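Local coordinates for protein toll (Drosophila melanogaster, PDB 4LXR) that binds the cleaved, active form of the cytokine Spaetzle through its leucine-rich-repeat ectodomain and signals in embryonic dorsal-ventral patterning and antifungal immunity, at residues A[611-615]-A[616-620]; A[543-546]-A[547-551]; A[536-539]-A[540-544]; A[429-433]-A[434-438]. All blocks are in the same frame, centred on the assembly; numbering follows the deposited sequence.

Contact 1: A[611-615]-A[616-620]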
loop_
_atom_site.group_PDB
_atom_site.type_symbol
_atom_site.label_atom_id
_atom_site.label_comp_id
_atom_site.label_asym_id
_atom_site.label_seq_id
_atom_site.Cartn_x
_atom_site.Cartn_y
_atom_site.Cartn_z
ATOM N N HIS A 611 7.769 45.272 13.248
ATOM C CA HIS A 611 8.226 43.915 12.961
ATOM C C HIS A 611 9.571 43.935 12.264
ATOM O O HIS A 611 10.059 44.991 11.853
ATOM C CB HIS A 611 7.209 43.152 12.108
ATOM C CG HIS A 611 6.962 43.777 10.770
ATOM N ND1 HIS A 611 5.918 44.646 10.538
ATOM C CD2 HIS A 611 7.631 43.673 9.597
ATOM C CE1 HIS A 611 5.948 45.041 9.276
ATOM N NE2 HIS A 611 6.978 44.463 8.684
ATOM N N VAL A 612 10.150 42.750 12.126
ATOM C CA VAL A 612 11.442 42.566 11.489
ATOM C C VAL A 612 11.271 41.688 10.258
ATOM O O VAL A 612 10.570 40.671 10.292
ATOM C CB VAL A 612 12.453 41.925 12.461
ATOM C CG1 VAL A 612 13.623 41.324 11.713
ATOM C CG2 VAL A 612 12.937 42.945 13.473
ATOM N N ARG A 613 11.907 42.092 9.169
ATOM C CA ARG A 613 11.847 41.366 7.916
ATOM C C ARG A 613 13.250 40.842 7.654
ATOM O O ARG A 613 14.155 41.626 7.383
ATOM C CB ARG A 613 11.426 42.326 6.802
ATOM C CG ARG A 613 11.045 41.673 5.493
ATOM C CD ARG A 613 11.112 42.692 4.357
ATOM N NE ARG A 613 10.359 43.905 4.645
ATOM C CZ ARG A 613 10.843 45.135 4.530
ATOM N NH1 ARG A 613 12.088 45.329 4.126
ATOM N NH2 ARG A 613 10.078 46.178 4.808
ATOM N N THR A 614 13.453 39.531 7.753
ATOM C CA THR A 614 14.811 38.999 7.641
ATOM C C THR A 614 15.364 39.005 6.219
ATOM O O THR A 614 16.580 39.045 6.031
ATOM C CB THR A 614 14.946 37.583 8.241
ATOM O OG1 THR A 614 13.791 36.811 7.902
ATOM C CG2 THR A 614 15.080 37.657 9.755
ATOM N N TYR A 615 14.483 38.969 5.222
ATOM C CA TYR A 615 14.930 38.930 3.833
ATOM C C TYR A 615 15.912 40.062 3.501
ATOM O O TYR A 615 16.905 39.841 2.812
ATOM C CB TYR A 615 13.748 38.937 2.858
ATOM C CG TYR A 615 14.152 39.273 1.436
ATOM C CD1 TYR A 615 14.718 38.310 0.609
ATOM C CD2 TYR A 615 13.979 40.555 0.928
ATOM C CE1 TYR A 615 15.098 38.602 -0.683
ATOM C CE2 TYR A 615 14.362 40.866 -0.375
ATOM C CZ TYR A 615 14.921 39.883 -1.177
ATOM O OH TYR A 615 15.300 40.176 -2.472
ATOM N N ASP A 616 15.647 41.268 3.995
ATOM C CA ASP A 616 16.584 42.369 3.781
ATOM C C ASP A 616 17.045 43.012 5.085
ATOM O O ASP A 616 17.577 44.119 5.083
ATOM C CB ASP A 616 16.009 43.423 2.825
ATOM C CG ASP A 616 14.617 43.871 3.215
ATOM O OD1 ASP A 616 14.155 43.528 4.333
ATOM O OD2 ASP A 616 13.981 44.564 2.396
ATOM N N LYS A 617 16.847 42.303 6.192
ATOM C CA LYS A 617 17.288 42.779 7.503
ATOM C C LYS A 617 16.727 44.156 7.837
ATOM O O LYS A 617 17.478 45.087 8.150
ATOM C CB LYS A 617 18.815 42.790 7.595
ATOM C CG LYS A 617 19.466 41.449 7.276
ATOM C CD LYS A 617 20.955 41.480 7.593
ATOM C CE LYS A 617 21.612 40.127 7.374
ATOM N NZ LYS A 617 23.037 40.150 7.801
ATOM N N ALA A 618 15.406 44.276 7.772
ATOM C CA ALA A 618 14.754 45.546 8.053
ATOM C C ALA A 618 13.891 45.531 9.306
ATOM O O ALA A 618 13.032 44.665 9.475
ATOM C CB ALA A 618 13.935 46.000 6.853
ATOM N N LEU A 619 14.136 46.499 10.184
ATOM C CA LEU A 619 13.216 46.815 11.265
ATOM C C LEU A 619 12.172 47.805 10.741
ATOM O O LEU A 619 12.504 48.914 10.309
ATOM C CB LEU A 619 13.965 47.427 12.442
ATOM C CG LEU A 619 13.072 47.971 13.557
ATOM C CD1 LEU A 619 12.366 46.830 14.304
ATOM C CD2 LEU A 619 13.862 48.856 14.506
ATOM N N VAL A 620 10.914 47.386 10.762
ATOM C CA VAL A 620 9.827 48.187 10.234
ATOM C C VAL A 620 8.975 48.714 11.374
ATOM O O VAL A 620 8.365 47.939 12.109
ATOM C CB VAL A 620 8.947 47.353 9.293
ATOM C CG1 VAL A 620 7.754 48.153 8.826
ATOM C CG2 VAL A 620 9.762 46.859 8.116
#

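Contact 2: A[543-546]-A[547-551]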
loop_
_atom_site.group_PDB
_atom_site.type_symbol
_atom_site.label_atom_id
_atom_site.label_comp_id
_atom_site.label_asym_id
_atom_site.label_seq_id
_atom_site.Cartn_x
_atom_site.Cartn_y
_atom_site.Cartn_z
ATOM N N LEU A 543 13.359 31.879 6.775
ATOM C CA LEU A 543 13.750 32.588 5.556
ATOM C C LEU A 543 14.584 31.735 4.608
ATOM O O LEU A 543 14.239 31.578 3.441
ATOM C CB LEU A 543 14.516 33.878 5.889
ATOM C CG LEU A 543 15.247 34.517 4.700
ATOM C CD1 LEU A 543 14.268 34.977 3.628
ATOM C CD2 LEU A 543 16.140 35.666 5.155
ATOM N N TRP A 544 15.676 31.173 5.114
ATOM C CA TRP A 544 16.614 30.478 4.240
ATOM C C TRP A 544 16.080 29.145 3.755
ATOM O O TRP A 544 16.406 28.718 2.650
ATOM C CB TRP A 544 18.000 30.377 4.882
ATOM C CG TRP A 544 18.619 31.739 4.983
ATOM C CD1 TRP A 544 18.842 32.464 6.121
ATOM C CD2 TRP A 544 19.033 32.570 3.887
ATOM N NE1 TRP A 544 19.392 33.688 5.798
ATOM C CE2 TRP A 544 19.519 33.777 4.436
ATOM C CE3 TRP A 544 19.054 32.403 2.498
ATOM C CZ2 TRP A 544 20.022 34.818 3.639
ATOM C CZ3 TRP A 544 19.557 33.438 1.705
ATOM C CH2 TRP A 544 20.032 34.629 2.282
ATOM N N PHE A 545 15.240 28.509 4.571
ATOM C CA PHE A 545 14.483 27.348 4.131
ATOM C C PHE A 545 13.603 27.699 2.936
ATOM O O PHE A 545 13.599 26.996 1.927
ATOM C CB PHE A 545 13.605 26.792 5.258
ATOM C CG PHE A 545 12.618 25.758 4.793
ATOM C CD1 PHE A 545 13.049 24.488 4.409
ATOM C CD2 PHE A 545 11.259 26.047 4.728
ATOM C CE1 PHE A 545 12.138 23.520 3.979
ATOM C CE2 PHE A 545 10.342 25.080 4.299
ATOM C CZ PHE A 545 10.788 23.817 3.923
ATOM N N ILE A 546 12.843 28.781 3.058
ATOM C CA ILE A 546 12.021 29.240 1.946
ATOM C C ILE A 546 12.867 29.533 0.701
ATOM O O ILE A 546 12.499 29.143 -0.410
ATOM C CB ILE A 546 11.187 30.477 2.326
ATOM C CG1 ILE A 546 10.168 30.097 3.397
ATOM C CG2 ILE A 546 10.470 31.031 1.109
ATOM C CD1 ILE A 546 9.277 28.966 2.984
ATOM N N GLN A 547 14.009 30.192 0.884
ATOM C CA GLN A 547 14.901 30.456 -0.247
ATOM C C GLN A 547 15.443 29.142 -0.827
ATOM O O GLN A 547 15.605 29.017 -2.039
ATOM C CB GLN A 547 16.058 31.390 0.146
ATOM C CG GLN A 547 15.658 32.757 0.708
ATOM C CD GLN A 547 15.091 33.702 -0.337
ATOM O OE1 GLN A 547 14.133 33.371 -1.036
ATOM N NE2 GLN A 547 15.680 34.897 -0.442
ATOM N N LEU A 548 15.715 28.172 0.046
ATOM C CA LEU A 548 16.166 26.842 -0.371
ATOM C C LEU A 548 15.098 26.169 -1.219
ATOM O O LEU A 548 15.387 25.626 -2.285
ATOM C CB LEU A 548 16.495 25.971 0.852
ATOM C CG LEU A 548 17.083 24.558 0.713
ATOM C CD1 LEU A 548 16.022 23.486 0.485
ATOM C CD2 LEU A 548 18.104 24.521 -0.403
ATOM N N VAL A 549 13.863 26.213 -0.732
ATOM C CA VAL A 549 12.734 25.592 -1.414
ATOM C C VAL A 549 12.539 26.153 -2.822
ATOM O O VAL A 549 12.163 25.427 -3.743
ATOM C CB VAL A 549 11.437 25.710 -0.568
ATOM C CG1 VAL A 549 10.198 25.689 -1.448
ATOM C CG2 VAL A 549 11.389 24.595 0.482
ATOM N N ARG A 550 12.817 27.438 -2.999
ATOM C CA ARG A 550 12.729 28.031 -4.328
ATOM C C ARG A 550 14.097 28.057 -5.029
ATOM O O ARG A 550 14.883 27.119 -4.903
ATOM C CB ARG A 550 12.064 29.414 -4.275
ATOM C CG ARG A 550 12.600 30.347 -3.208
ATOM C CD ARG A 550 11.481 31.170 -2.557
ATOM N NE ARG A 550 10.809 32.085 -3.481
ATOM C CZ ARG A 550 11.287 33.275 -3.846
ATOM N NH1 ARG A 550 10.601 34.038 -4.686
ATOM N NH2 ARG A 550 12.455 33.701 -3.382
ATOM N N GLY A 551 14.387 29.119 -5.764
ATOM C CA GLY A 551 15.646 29.183 -6.482
ATOM C C GLY A 551 16.836 29.605 -5.637
ATOM O O GLY A 551 17.776 28.836 -5.433
#

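Contact 3: A[536-539]-A[540-544]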
loop_
_atom_site.group_PDB
_atom_site.type_symbol
_atom_site.label_atom_id
_atom_site.label_comp_id
_atom_site.label_asym_id
_atom_site.label_seq_id
_atom_site.Cartn_x
_atom_site.Cartn_y
_atom_site.Cartn_z
ATOM N N LEU A 536 3.828 24.365 9.961
ATOM C CA LEU A 536 4.919 25.333 9.881
ATOM C C LEU A 536 4.503 26.762 10.227
ATOM O O LEU A 536 3.496 27.266 9.720
ATOM C CB LEU A 536 5.531 25.301 8.482
ATOM C CG LEU A 536 6.889 25.974 8.320
ATOM C CD1 LEU A 536 7.949 25.230 9.127
ATOM C CD2 LEU A 536 7.264 26.042 6.854
ATOM N N VAL A 537 5.266 27.397 11.115
ATOM C CA VAL A 537 5.065 28.813 11.419
ATOM C C VAL A 537 5.895 29.631 10.429
ATOM O O VAL A 537 7.127 29.580 10.448
ATOM C CB VAL A 537 5.463 29.169 12.878
ATOM C CG1 VAL A 537 5.463 30.682 13.079
ATOM C CG2 VAL A 537 4.520 28.499 13.885
ATOM N N CYS A 538 5.220 30.353 9.542
ATOM C CA CYS A 538 5.911 31.104 8.497
ATOM C C CYS A 538 6.236 32.533 8.921
ATOM O O CYS A 538 5.554 33.484 8.535
ATOM C CB CYS A 538 5.105 31.089 7.204
ATOM S SG CYS A 538 4.899 29.430 6.526
ATOM N N ASP A 539 7.282 32.657 9.733
ATOM C CA ASP A 539 7.783 33.941 10.194
ATOM C C ASP A 539 9.220 34.152 9.706
ATOM O O ASP A 539 9.731 33.358 8.913
ATOM C CB ASP A 539 7.647 34.088 11.723
ATOM C CG ASP A 539 8.374 32.998 12.511
ATOM O OD1 ASP A 539 9.275 32.323 11.972
ATOM O OD2 ASP A 539 8.045 32.827 13.704
ATOM N N CYS A 540 9.867 35.217 10.166
ATOM C CA CYS A 540 11.205 35.559 9.686
ATOM C C CYS A 540 12.245 34.448 9.902
ATOM O O CYS A 540 13.334 34.484 9.316
ATOM C CB CYS A 540 11.679 36.863 10.330
ATOM S SG CYS A 540 11.853 36.787 12.123
ATOM N N THR A 541 11.901 33.450 10.721
ATOM C CA THR A 541 12.870 32.424 11.126
ATOM C C THR A 541 13.050 31.289 10.112
ATOM O O THR A 541 13.964 30.473 10.252
ATOM C CB THR A 541 12.550 31.826 12.530
ATOM O OG1 THR A 541 11.339 31.065 12.470
ATOM C CG2 THR A 541 12.391 32.931 13.563
ATOM N N ILE A 542 12.193 31.236 9.095
ATOM C CA ILE A 542 12.284 30.170 8.104
ATOM C C ILE A 542 12.738 30.696 6.756
ATOM O O ILE A 542 12.545 30.032 5.728
ATOM C CB ILE A 542 10.950 29.390 7.933
ATOM C CG1 ILE A 542 9.868 30.276 7.319
ATOM C CG2 ILE A 542 10.487 28.814 9.266
ATOM C CD1 ILE A 542 8.700 29.501 6.761
ATOM N N LEU A 543 13.359 31.879 6.775
ATOM C CA LEU A 543 13.750 32.588 5.556
ATOM C C LEU A 543 14.584 31.735 4.608
ATOM O O LEU A 543 14.239 31.578 3.441
ATOM C CB LEU A 543 14.516 33.878 5.889
ATOM C CG LEU A 543 15.247 34.517 4.700
ATOM C CD1 LEU A 543 14.268 34.977 3.628
ATOM C CD2 LEU A 543 16.140 35.666 5.155
ATOM N N TRP A 544 15.676 31.173 5.114
ATOM C CA TRP A 544 16.614 30.478 4.240
ATOM C C TRP A 544 16.080 29.145 3.755
ATOM O O TRP A 544 16.406 28.718 2.650
ATOM C CB TRP A 544 18.000 30.377 4.882
ATOM C CG TRP A 544 18.619 31.739 4.983
ATOM C CD1 TRP A 544 18.842 32.464 6.121
ATOM C CD2 TRP A 544 19.033 32.570 3.887
ATOM N NE1 TRP A 544 19.392 33.688 5.798
ATOM C CE2 TRP A 544 19.519 33.777 4.436
ATOM C CE3 TRP A 544 19.054 32.403 2.498
ATOM C CZ2 TRP A 544 20.022 34.818 3.639
ATOM C CZ3 TRP A 544 19.557 33.438 1.705
ATOM C CH2 TRP A 544 20.032 34.629 2.282
HETATM O O HOH W 1 8.891 29.040 12.574
#

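Contact 4: A[429-433]-A[434-438]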
loop_
_atom_site.group_PDB
_atom_site.type_symbol
_atom_site.label_atom_id
_atom_site.label_comp_id
_atom_site.label_asym_id
_atom_site.label_seq_id
_atom_site.Cartn_x
_atom_site.Cartn_y
_atom_site.Cartn_z
ATOM N N LEU A 429 14.664 16.849 26.822
ATOM C CA LEU A 429 14.598 17.937 25.849
ATOM C C LEU A 429 15.899 18.706 25.713
ATOM O O LEU A 429 16.274 19.123 24.617
ATOM C CB LEU A 429 13.467 18.905 26.214
ATOM C CG LEU A 429 12.099 18.705 25.552
ATOM C CD1 LEU A 429 11.637 17.245 25.589
ATOM C CD2 LEU A 429 11.075 19.613 26.225
ATOM N N LEU A 430 16.582 18.899 26.833
ATOM C CA LEU A 430 17.816 19.661 26.826
ATOM C C LEU A 430 18.958 18.914 26.140
ATOM O O LEU A 430 19.769 19.523 25.446
ATOM C CB LEU A 430 18.199 20.067 28.242
ATOM C CG LEU A 430 19.245 21.169 28.266
ATOM C CD1 LEU A 430 18.768 22.358 27.450
ATOM C CD2 LEU A 430 19.522 21.583 29.682
ATOM N N ASP A 431 19.027 17.602 26.340
ATOM C CA ASP A 431 19.979 16.769 25.610
ATOM C C ASP A 431 19.865 16.988 24.103
ATOM O O ASP A 431 20.876 17.094 23.408
ATOM C CB ASP A 431 19.773 15.289 25.935
ATOM C CG ASP A 431 20.431 14.881 27.238
ATOM O OD1 ASP A 431 19.869 15.186 28.311
ATOM O OD2 ASP A 431 21.519 14.263 27.190
ATOM N N ILE A 432 18.628 17.068 23.614
ATOM C CA ILE A 432 18.361 17.341 22.199
ATOM C C ILE A 432 18.851 18.726 21.756
ATOM O O ILE A 432 19.625 18.832 20.812
ATOM C CB ILE A 432 16.856 17.189 21.859
ATOM C CG1 ILE A 432 16.410 15.739 22.058
ATOM C CG2 ILE A 432 16.573 17.644 20.437
ATOM C CD1 ILE A 432 17.480 14.740 21.684
ATOM N N MET A 433 18.390 19.771 22.442
ATOM C CA MET A 433 18.810 21.146 22.174
ATOM C C MET A 433 20.324 21.304 22.180
ATOM O O MET A 433 20.888 21.997 21.335
ATOM C CB MET A 433 18.233 22.098 23.220
ATOM C CG MET A 433 16.744 22.358 23.121
ATOM S SD MET A 433 16.257 23.674 24.265
ATOM C CE MET A 433 14.528 23.866 23.842
ATOM N N LEU A 434 20.975 20.665 23.148
ATOM C CA LEU A 434 22.425 20.766 23.300
ATOM C C LEU A 434 23.156 19.817 22.346
ATOM O O LEU A 434 24.342 19.533 22.518
ATOM C CB LEU A 434 22.840 20.535 24.758
ATOM C CG LEU A 434 22.292 21.587 25.732
ATOM C CD1 LEU A 434 22.721 21.309 27.168
ATOM C CD2 LEU A 434 22.704 22.997 25.317
ATOM N N GLN A 435 22.419 19.335 21.348
ATOM C CA GLN A 435 22.968 18.597 20.208
ATOM C C GLN A 435 23.830 17.408 20.615
ATOM O O GLN A 435 24.781 17.054 19.920
ATOM C CB GLN A 435 23.750 19.542 19.285
ATOM C CG GLN A 435 23.749 19.137 17.811
ATOM C CD GLN A 435 22.368 19.206 17.174
ATOM O OE1 GLN A 435 21.543 18.304 17.342
ATOM N NE2 GLN A 435 22.115 20.277 16.430
ATOM N N THR A 436 23.495 16.798 21.745
ATOM C CA THR A 436 24.242 15.650 22.241
ATOM C C THR A 436 24.138 14.466 21.265
ATOM O O THR A 436 23.085 14.214 20.684
ATOM C CB THR A 436 23.802 15.267 23.682
ATOM O OG1 THR A 436 24.215 16.298 24.595
ATOM C CG2 THR A 436 24.413 13.935 24.126
ATOM N N GLN A 437 25.259 13.782 21.062
ATOM C CA GLN A 437 25.322 12.626 20.192
ATOM C C GLN A 437 24.712 11.434 20.928
ATOM O O GLN A 437 25.311 10.883 21.855
ATOM C CB GLN A 437 26.778 12.355 19.802
ATOM C CG GLN A 437 26.962 11.503 18.552
ATOM C CD GLN A 437 28.381 11.572 18.005
ATOM O OE1 GLN A 437 29.226 12.293 18.536
ATOM N NE2 GLN A 437 28.644 10.825 16.939
ATOM N N ILE A 438 23.504 11.054 20.528
ATOM C CA ILE A 438 22.744 10.055 21.264
ATOM C C ILE A 438 22.346 8.940 20.326
ATOM O O ILE A 438 21.649 9.178 19.347
ATOM C CB ILE A 438 21.458 10.668 21.868
ATOM C CG1 ILE A 438 21.775 11.977 22.596
ATOM C CG2 ILE A 438 20.783 9.675 22.806
ATOM C CD1 ILE A 438 20.648 12.999 22.564
#

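Contact 1: A[611-615]-A[616-620]
R613 meets D616 in a salt bridge across the turn. R613 NH1 lies 2.7 Å from D616 OD2 and equally near OD1, so one nitrogen is shared by both oxygens. Both hydrogen bonds are bent and weak. The carboxylate carbon sits at the guanidinium edge, in its plane, but the two planes are 61° apart. The arginine chain bends at chi3 (-52°), which turns its end back over the second strand. R613 NH1 passes 3.4 Å from A618 CB, and its NH2 comes equally near V620 CG2. On the same face of the hairpin, V620 CB stands over one face of the H611 ring, 3.8 Å from its centroid, in a CH-pi contact. V612 CG2 touches L619 CD1 on the other face.

These strands, 611-613 and 618-620, form an antiparallel hairpin in the LRRNT region. H611 with V620 and R613 with A618 are its hydrogen-bonded pairs. K617 and A618 both face R613, a G1 beta bulge, and K617 has positive phi. A glutamine in place of R613 would probably leave the D616 carboxylate without its charged mate and take away the guanidinium that lies against the A618 and V620 methyls.

Further out, R613 NH2 has a long, weak ion pair with E645. Y615 packs on Q547 of helix 543-549. L643 of the next strand packs on D616 and A618.

Contact 2: A[543-546]-A[547-551]
W544 O receives the shortest of the helical bonds here, from L548 N at 2.7 Å. Q547 N to L543 O, V549 N to F545 O and R550 N to I546 O continue the same i to i+4 pattern.

The side chains follow this spacing. F545 and V549 are one turn apart. V549 CG2 lies over one face of the F545 ring, set toward its rim, and comes 3.6 Å from CZ. V549 CG2 is 3.9 Å from the centroid of the F545 ring, a CH-pi contact. F545 CG is anti to its N (chi1 169°), which swings the ring out along the helix side that packs on L563 of strand 561-564. L548 packs on L563 too.

Q547 fits between two partners of the preceding turn. Its CG touches L543 CD1 and W544 CE3, each at 3.9 Å. The amide plane is 47° from the indole plane. The bend at chi2 (-72°) carries the amide toward the helix end. There R550 NH2 donates to Q547 OE1 at 2.9 Å, in the plane of the amide carbonyl.

R550 is the first residue to leave helical angles. Its CG and CD fold back over I546 O, and CD rests 3.8 Å from I546 CG2. The W544 ring meets that of H553. The whole is a short, two-turn alpha-helix, the helix of the cysteine-rich LRRCT cap that closes a leucine-rich-repeat solenoid.

Contact 3: A[536-539]-A[540-544]
D539 and T541 cross obliquely, and one oxygen of the aspartate holds the threonine twice. T541 OG1 donates to D539 OD1 at a very short 2.5 Å. T541 N reaches the same oxygen at 3.1 Å, from above the carboxylate plane, 45° out of it, which makes an Asx turn. D539 CG stands between its own N and carbonyl carbon (chi1 58°), which turns the carboxylate forward over the next residues. D539 O also takes I542 N, at 3.3 Å. An alanine at D539 is likely to remove the Asx turn, leaving the T541 hydroxyl and amide without their shared acceptor.

I542 points toward 536-539. Its CD1 meets L536 CD2 tip to tip at 3.7 Å and lies 3.8 Å from C538 SG. A water lies 2.8 Å from V537 O and 3.2 Å from T541 OG1 and links the two segments.

I542 occupies the N-cap position of helix 543-549. Two disulfides flank the turn: C538 pairs with C570, and C540 with C591 of strand 590-592. This is the paired-cysteine start of an LRRCT cap. Strand 536-537 runs parallel to strand 570-572, so the turn leads from that small sheet straight into the helix.

Contact 4: A[429-433]-A[434-438]
L434 reaches back across L430, one turn earlier. Its CB lies 3.3 Å from L430 O, and CG is as near to that oxygen. CD1 then goes on to L430 CG, at 3.6 Å, and also touches both methyls of L430 more loosely. CG of L434 is anti to its carbonyl carbon (chi1 -63°), beside the backbone N, which keeps the whole side chain over the last turn of the helix. The two leucines cross at a slant. Both are exposed, so this is a small apolar patch on the surface.

The backbone below them is closed by three bonds. L434 N donates to L430 O at 2.8 Å, the last i to i+4 bond of the helix. Q435 N then donates to I432 O at 2.9 Å, from well above the carbonyl plane. T436 N meets D431 O at 3.1 Å, with the donor nearly in line with the C=O bond.

Beyond the turn, the I438 side chain points back to the helix. I438 CD1 meets I432 CD1 at 3.7 Å, the two side chains at about a right angle. It also comes near D431 CB. Q427 touches both isoleucines, and F460 packs on I432. The backbone of I438 bonds to N463, which ties the loop to the start of helix 463-467.

Q435 has positive phi (53°), as the C-prime residue of the motif does. With its 6-to-1 bond from T436 to D431 and the inner bond from Q435 to I432, this is a Schellman motif, ending the short helix 429-433 of LRR 12.

In the fold
Contacts 3 and 2 follow one another along the chain and share L543 and W544. Contact 3 leads into helix 543-549 and contact 2 is its body; their centres are 10 Å apart. Both belong to the first LRRCT cap. Contact 1, in the LRRNT region, packs against this cap. T614 OG1 lies 2.8 Å from C540 O, a probable hydrogen bond, and L543 CD2 touches T614 O at 3.5 Å. The centres of contacts 1 and 3 are 12 Å apart. Contact 4 stands apart, at the end of helix 429-433, its nearest atoms about 14 Å from contact 3. No Spaetzle chain touches any of the four.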